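Local atomic coordinates of putative cytochrome P450 YjiB (Bacillus subtilis subsp. subtilis, PDB entry 4RM4), a protein that binds heme and probably works as a monooxygenase that inserts an oxygen atom from molecular oxygen into organic substrates. Residues A[129-132]-A[133-137]; A[256-259]-A[260-263]; A[266-269]-A[270-273]. All coordinates share one frame; numbering follows the deposited sequence.

Three short, local contacts follow one another along the chain without nesting or crossing. Contact 1 (129-137) comes first, where strand 128-130 runs straight into helix 131-136 and the helix start is capped. After a long interval, contact 2 (256-263) closes the turn by which helix 226-257 gives way to helix 261-267. Contact 3 (266-273) begins soon after, at the far end of that second helix, and winds the chain into helix 272-282. Contacts 2 and 3 thus share helix 261-267, with centres about 12 Å apart, whereas contact 1 is joined to helix 226-257 through side-chain packing and hydrogen bonds from S136.

Contact 1 of 3, residues A[129-132]-A[133-137]; sequences FDLV and HDFSY
D130 caps helix 131-136 from the end of strand 128-130, its carboxylate turned to the amides of V132 and H133. Its CB lies 4.4 Å from D134 OD2. Beyond it, CG swings anti to the backbone N (chi1 176°) and meets the amide of H133. At the tip, OD1 lies 3.2 Å from H133 N in a weak bond and also touches H133 CB, while OD2 accepts from V132 N at 3.0 Å, met from above the carboxylate plane, and from F392 N in the neighbouring strand. D130 O takes the amide of D134 at 3.0 Å, and a water joins D130 N to D134 OD2. An alanine in place of D130 would remove both carboxylate oxygens and would probably leave the amides of V132 and H133 without their cap. Farther on, S136 N to L131 O (2.9 Å) and Y137 N to V132 O (2.9 Å) each join an amide to the carbonyl five residues earlier, the spacing of a pi-type turn. S136 OG is bonded to S249 OG. The N-capped helix starts directly from an edge strand paired with strand 389-395, while F135 packs against helices 102-123 and 352-369 and V132 meets helix 226-257.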
# COMPACT_ATOMS: atom_id res chain seq x y z
N PHE A 129 -6.63 20.31 12.30
CA PHE A 129 -5.53 20.02 11.38
C PHE A 129 -5.94 18.96 10.38
O PHE A 129 -6.91 18.22 10.60
CB PHE A 129 -4.28 19.59 12.14
CG PHE A 129 -4.47 18.37 13.00
CD1 PHE A 129 -4.81 18.49 14.34
CD2 PHE A 129 -4.31 17.11 12.47
CE1 PHE A 129 -4.99 17.36 15.13
CE2 PHE A 129 -4.48 15.98 13.25
CZ PHE A 129 -4.83 16.11 14.58
N ASP A 130 -5.20 18.90 9.28
CA ASP A 130 -5.41 17.91 8.24
C ASP A 130 -4.53 16.70 8.56
O ASP A 130 -3.30 16.79 8.54
CB ASP A 130 -5.05 18.51 6.88
CG ASP A 130 -5.14 17.52 5.72
OD1 ASP A 130 -4.67 17.87 4.62
OD2 ASP A 130 -5.68 16.40 5.90
N LEU A 131 -5.16 15.57 8.88
CA LEU A 131 -4.42 14.36 9.22
C LEU A 131 -3.55 13.89 8.04
O LEU A 131 -2.47 13.33 8.24
CB LEU A 131 -5.41 13.27 9.63
CG LEU A 131 -4.94 12.24 10.65
CD1 LEU A 131 -4.20 12.93 11.79
CD2 LEU A 131 -6.17 11.51 11.16
N VAL A 132 -4.02 14.12 6.82
CA VAL A 132 -3.25 13.69 5.65
C VAL A 132 -2.02 14.57 5.47
O VAL A 132 -0.89 14.10 5.62
CB VAL A 132 -4.10 13.66 4.36
CG1 VAL A 132 -3.29 13.16 3.18
CG2 VAL A 132 -5.32 12.77 4.54
N HIS A 133 -2.22 15.86 5.20
CA HIS A 133 -1.09 16.73 4.90
C HIS A 133 -0.06 16.76 6.03
O HIS A 133 1.15 16.74 5.78
CB HIS A 133 -1.53 18.17 4.58
CG HIS A 133 -0.39 19.09 4.26
ND1 HIS A 133 0.07 19.29 2.98
CD2 HIS A 133 0.42 19.82 5.07
CE1 HIS A 133 1.10 20.12 3.01
NE2 HIS A 133 1.33 20.46 4.26
N ASP A 134 -0.54 16.81 7.26
CA ASP A 134 0.33 17.01 8.41
C ASP A 134 0.98 15.74 8.96
O ASP A 134 1.95 15.82 9.71
CB ASP A 134 -0.45 17.65 9.56
CG ASP A 134 -0.95 19.04 9.22
OD1 ASP A 134 -0.36 19.69 8.34
OD2 ASP A 134 -1.92 19.49 9.86
N PHE A 135 0.42 14.58 8.63
CA PHE A 135 0.82 13.37 9.33
C PHE A 135 0.97 12.16 8.40
O PHE A 135 2.08 11.71 8.17
CB PHE A 135 -0.13 13.07 10.49
CG PHE A 135 0.32 11.96 11.40
CD1 PHE A 135 1.54 12.04 12.08
CD2 PHE A 135 -0.47 10.84 11.60
CE1 PHE A 135 1.95 11.02 12.92
CE2 PHE A 135 -0.07 9.82 12.45
CZ PHE A 135 1.14 9.91 13.12
N SER A 136 -0.13 11.65 7.88
CA SER A 136 -0.06 10.38 7.13
C SER A 136 0.65 10.49 5.78
O SER A 136 1.25 9.51 5.34
CB SER A 136 -1.45 9.75 6.98
OG SER A 136 -2.27 10.55 6.16
N TYR A 137 0.58 11.65 5.12
CA TYR A 137 1.29 11.86 3.84
C TYR A 137 2.83 11.89 3.99
O TYR A 137 3.55 11.15 3.31
CB TYR A 137 0.75 13.09 3.09
CG TYR A 137 1.73 13.77 2.14
CD1 TYR A 137 2.23 13.10 1.04
CD2 TYR A 137 2.13 15.09 2.35
CE1 TYR A 137 3.12 13.73 0.16
CE2 TYR A 137 3.01 15.72 1.48
CZ TYR A 137 3.51 15.04 0.39
OH TYR A 137 4.38 15.67 -0.47
O HOH W 1 -3.89 21.47 8.54

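Contact 2 of 3, residues A[256-259]-A[260-263]; sequences LETP and GVYE
L256, in the last turn of helix 226-257, meets Y262 through one methyl: CD2 lies 3.5 Å from Y262 CD1 and 4.0 Å from Y262 CE1. The two side chains run side by side and point the same way, so the leucine branch lies alongside the ring at an oblique approach. Both also touch M373, and the phenol OH of Y262 is bonded to F370 O. T258 follows at the start of a type II beta turn that ends at V261. Its carbonyl oxygen accepts from V261 N at 3.2 Å, a fairly straight bond (N-H...O 164°) whose donor is tilted from the carbonyl plane. A water donates to the same T258 O and accepts from Y262 N, each at 2.9 Å, which extends the closure by one residue. T258 CG2, anti to the backbone N, presses on V261 CG2 at 3.5 Å, tighter than usual for two carbons, while OG1 turns back to S254 O. P259 occupies the second position of the turn, where its ring suits the fixed phi of -53°. G260 comes third with a positive phi of 85°; a CB there would collide with P259 O. It also stands at the N-cap of helix 261-267. The chemistry is that of a tight reversal between two helices: one carbonyl gathers an amide and a water, and the bonding of the exposed turn is complemented by apolar contacts on opposite sides of the turn, the T258 methyl on V261 and the L256 methyl on Y262.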
# COMPACT_ATOMS: atom_id res chain seq x y z
N LEU A 256 -12.53 6.55 14.11
CA LEU A 256 -13.38 7.67 14.52
C LEU A 256 -14.85 7.40 14.24
O LEU A 256 -15.71 7.87 14.98
CB LEU A 256 -12.98 8.96 13.80
CG LEU A 256 -11.60 9.55 14.07
CD1 LEU A 256 -11.45 10.89 13.33
CD2 LEU A 256 -11.38 9.71 15.57
N GLU A 257 -15.14 6.69 13.17
CA GLU A 257 -16.54 6.48 12.81
C GLU A 257 -17.21 5.39 13.64
O GLU A 257 -18.42 5.23 13.59
CB GLU A 257 -16.70 6.17 11.32
CG GLU A 257 -16.36 4.77 10.93
CD GLU A 257 -16.87 4.41 9.54
OE1 GLU A 257 -16.60 3.28 9.10
OE2 GLU A 257 -17.55 5.24 8.90
N THR A 258 -16.41 4.63 14.39
CA THR A 258 -16.92 3.50 15.18
C THR A 258 -17.00 3.83 16.67
O THR A 258 -15.98 3.94 17.33
CB THR A 258 -16.02 2.26 14.99
OG1 THR A 258 -15.73 2.10 13.60
CG2 THR A 258 -16.73 1.03 15.49
N PRO A 259 -18.23 3.95 17.20
CA PRO A 259 -18.38 4.46 18.57
C PRO A 259 -17.54 3.72 19.62
O PRO A 259 -17.53 2.48 19.67
CB PRO A 259 -19.88 4.30 18.84
CG PRO A 259 -20.50 4.40 17.48
CD PRO A 259 -19.53 3.69 16.56
N GLY A 260 -16.84 4.49 20.44
CA GLY A 260 -16.08 3.97 21.56
C GLY A 260 -14.67 3.47 21.27
O GLY A 260 -13.86 3.29 22.18
N VAL A 261 -14.37 3.22 19.99
CA VAL A 261 -13.11 2.57 19.63
C VAL A 261 -11.90 3.46 19.89
O VAL A 261 -10.86 2.98 20.33
CB VAL A 261 -13.12 2.08 18.16
CG1 VAL A 261 -11.75 1.48 17.78
CG2 VAL A 261 -14.24 1.07 17.93
N TYR A 262 -12.02 4.76 19.63
CA TYR A 262 -10.90 5.69 19.87
C TYR A 262 -10.48 5.63 21.33
O TYR A 262 -9.30 5.53 21.65
CB TYR A 262 -11.29 7.12 19.48
CG TYR A 262 -10.14 8.13 19.45
CD1 TYR A 262 -9.50 8.45 18.27
CD2 TYR A 262 -9.71 8.76 20.62
CE1 TYR A 262 -8.44 9.38 18.24
CE2 TYR A 262 -8.66 9.68 20.60
CZ TYR A 262 -8.03 9.97 19.41
OH TYR A 262 -7.00 10.90 19.39
N GLU A 263 -11.47 5.69 22.21
CA GLU A 263 -11.24 5.71 23.65
C GLU A 263 -10.68 4.37 24.13
O GLU A 263 -9.81 4.32 25.00
CB GLU A 263 -12.55 6.03 24.37
CG GLU A 263 -13.18 7.37 23.98
CD GLU A 263 -13.44 7.55 22.48
OE1 GLU A 263 -13.96 6.62 21.81
OE2 GLU A 263 -13.13 8.65 21.97
O HOH W 2 -14.15 6.07 18.18

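Contact 3 of 3, residues A[266-269]-A[270-273]; sequences RSHP and ELMP
L271 lays its CD1 methyl on H268, 3.7 Å from H268 CB, so that one branch of the leucine covers H268 CB. With L271 CG anti to the carbonyl carbon (chi1 -64°), the side chain turns back over H268, and CG itself lies 3.7 Å from H268 O. That oxygen is also the acceptor for the amide of L271: L271 N to H268 O measures 3.0 Å and is nearly straight at hydrogen (171°), although the donor stands well above the carbonyl plane. One residue on, the same pattern is repeated, with M272 N on P269 O at 3.2 Å and the donor still farther out of the plane. Two successive bonds across three residues give the tight winding of a 3-10 segment, by which the chain passes from one helix to the next. M272 brings its CB to 3.4 Å from P269 O. E270, on the outer side, folds back over the preceding residues: its chain bends at chi2 (-82°), and OE1 comes to 3.7 Å from P269 CD. A water donates both to E270 OE1, at 3.2 Å, and to S267 O, linking the glutamate with the last turn of helix 261-267. H268 is the first residue to depart from helical geometry after that turn. The connection lies at the surface between helices 261-267 and 272-282. Its inner side rests on helix 352-369, where P269 touches T364 and M272 touches N360 and L363, while L271 and M272 both pack back on L265.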
# COMPACT_ATOMS: atom_id res chain seq x y z
N ARG A 266 -7.09 4.18 23.11
CA ARG A 266 -6.29 5.04 23.97
C ARG A 266 -6.03 4.38 25.33
O ARG A 266 -4.93 4.46 25.86
CB ARG A 266 -6.96 6.41 24.14
CG ARG A 266 -6.06 7.43 24.80
CD ARG A 266 -6.45 8.85 24.41
NE ARG A 266 -5.33 9.77 24.59
CZ ARG A 266 -5.12 10.50 25.69
NH1 ARG A 266 -5.96 10.41 26.71
NH2 ARG A 266 -4.07 11.30 25.76
N SER A 267 -7.05 3.72 25.88
CA SER A 267 -6.92 3.02 27.16
C SER A 267 -6.16 1.71 27.05
O SER A 267 -5.48 1.28 27.99
CB SER A 267 -8.30 2.75 27.77
OG SER A 267 -8.94 3.95 28.17
N HIS A 268 -6.27 1.07 25.89
CA HIS A 268 -5.75 -0.28 25.69
C HIS A 268 -4.96 -0.36 24.40
O HIS A 268 -5.38 -1.02 23.45
CB HIS A 268 -6.91 -1.28 25.63
CG HIS A 268 -7.47 -1.63 26.98
ND1 HIS A 268 -8.54 -0.97 27.54
CD2 HIS A 268 -7.10 -2.57 27.88
CE1 HIS A 268 -8.81 -1.50 28.72
NE2 HIS A 268 -7.95 -2.47 28.95
N PRO A 269 -3.81 0.31 24.36
CA PRO A 269 -3.01 0.34 23.13
C PRO A 269 -2.54 -1.05 22.67
O PRO A 269 -2.10 -1.19 21.54
CB PRO A 269 -1.81 1.23 23.50
CG PRO A 269 -1.76 1.22 24.98
CD PRO A 269 -3.17 1.07 25.45
N GLU A 270 -2.64 -2.07 23.53
CA GLU A 270 -2.26 -3.42 23.14
C GLU A 270 -3.22 -4.03 22.11
O GLU A 270 -2.91 -5.04 21.48
CB GLU A 270 -2.13 -4.36 24.36
CG GLU A 270 -3.44 -4.69 25.07
CD GLU A 270 -3.87 -3.60 26.04
OE1 GLU A 270 -3.16 -2.59 26.15
OE2 GLU A 270 -4.91 -3.78 26.71
N LEU A 271 -4.38 -3.42 21.93
CA LEU A 271 -5.32 -3.92 20.94
C LEU A 271 -4.98 -3.45 19.52
O LEU A 271 -5.62 -3.87 18.56
CB LEU A 271 -6.75 -3.52 21.30
CG LEU A 271 -7.25 -4.11 22.62
CD1 LEU A 271 -8.53 -3.43 23.04
CD2 LEU A 271 -7.47 -5.60 22.48
N MET A 272 -3.97 -2.59 19.40
CA MET A 272 -3.69 -1.97 18.10
C MET A 272 -3.30 -2.92 16.95
O MET A 272 -3.82 -2.77 15.84
CB MET A 272 -2.69 -0.82 18.25
CG MET A 272 -2.44 -0.06 16.97
SD MET A 272 -3.91 0.86 16.43
CE MET A 272 -3.97 2.15 17.67
N PRO A 273 -2.41 -3.90 17.18
CA PRO A 273 -2.09 -4.77 16.04
C PRO A 273 -3.35 -5.36 15.39
O PRO A 273 -3.47 -5.41 14.18
CB PRO A 273 -1.24 -5.88 16.67
CG PRO A 273 -0.58 -5.23 17.84
CD PRO A 273 -1.62 -4.26 18.38
O HOH W 3 -3.81 -1.01 28.82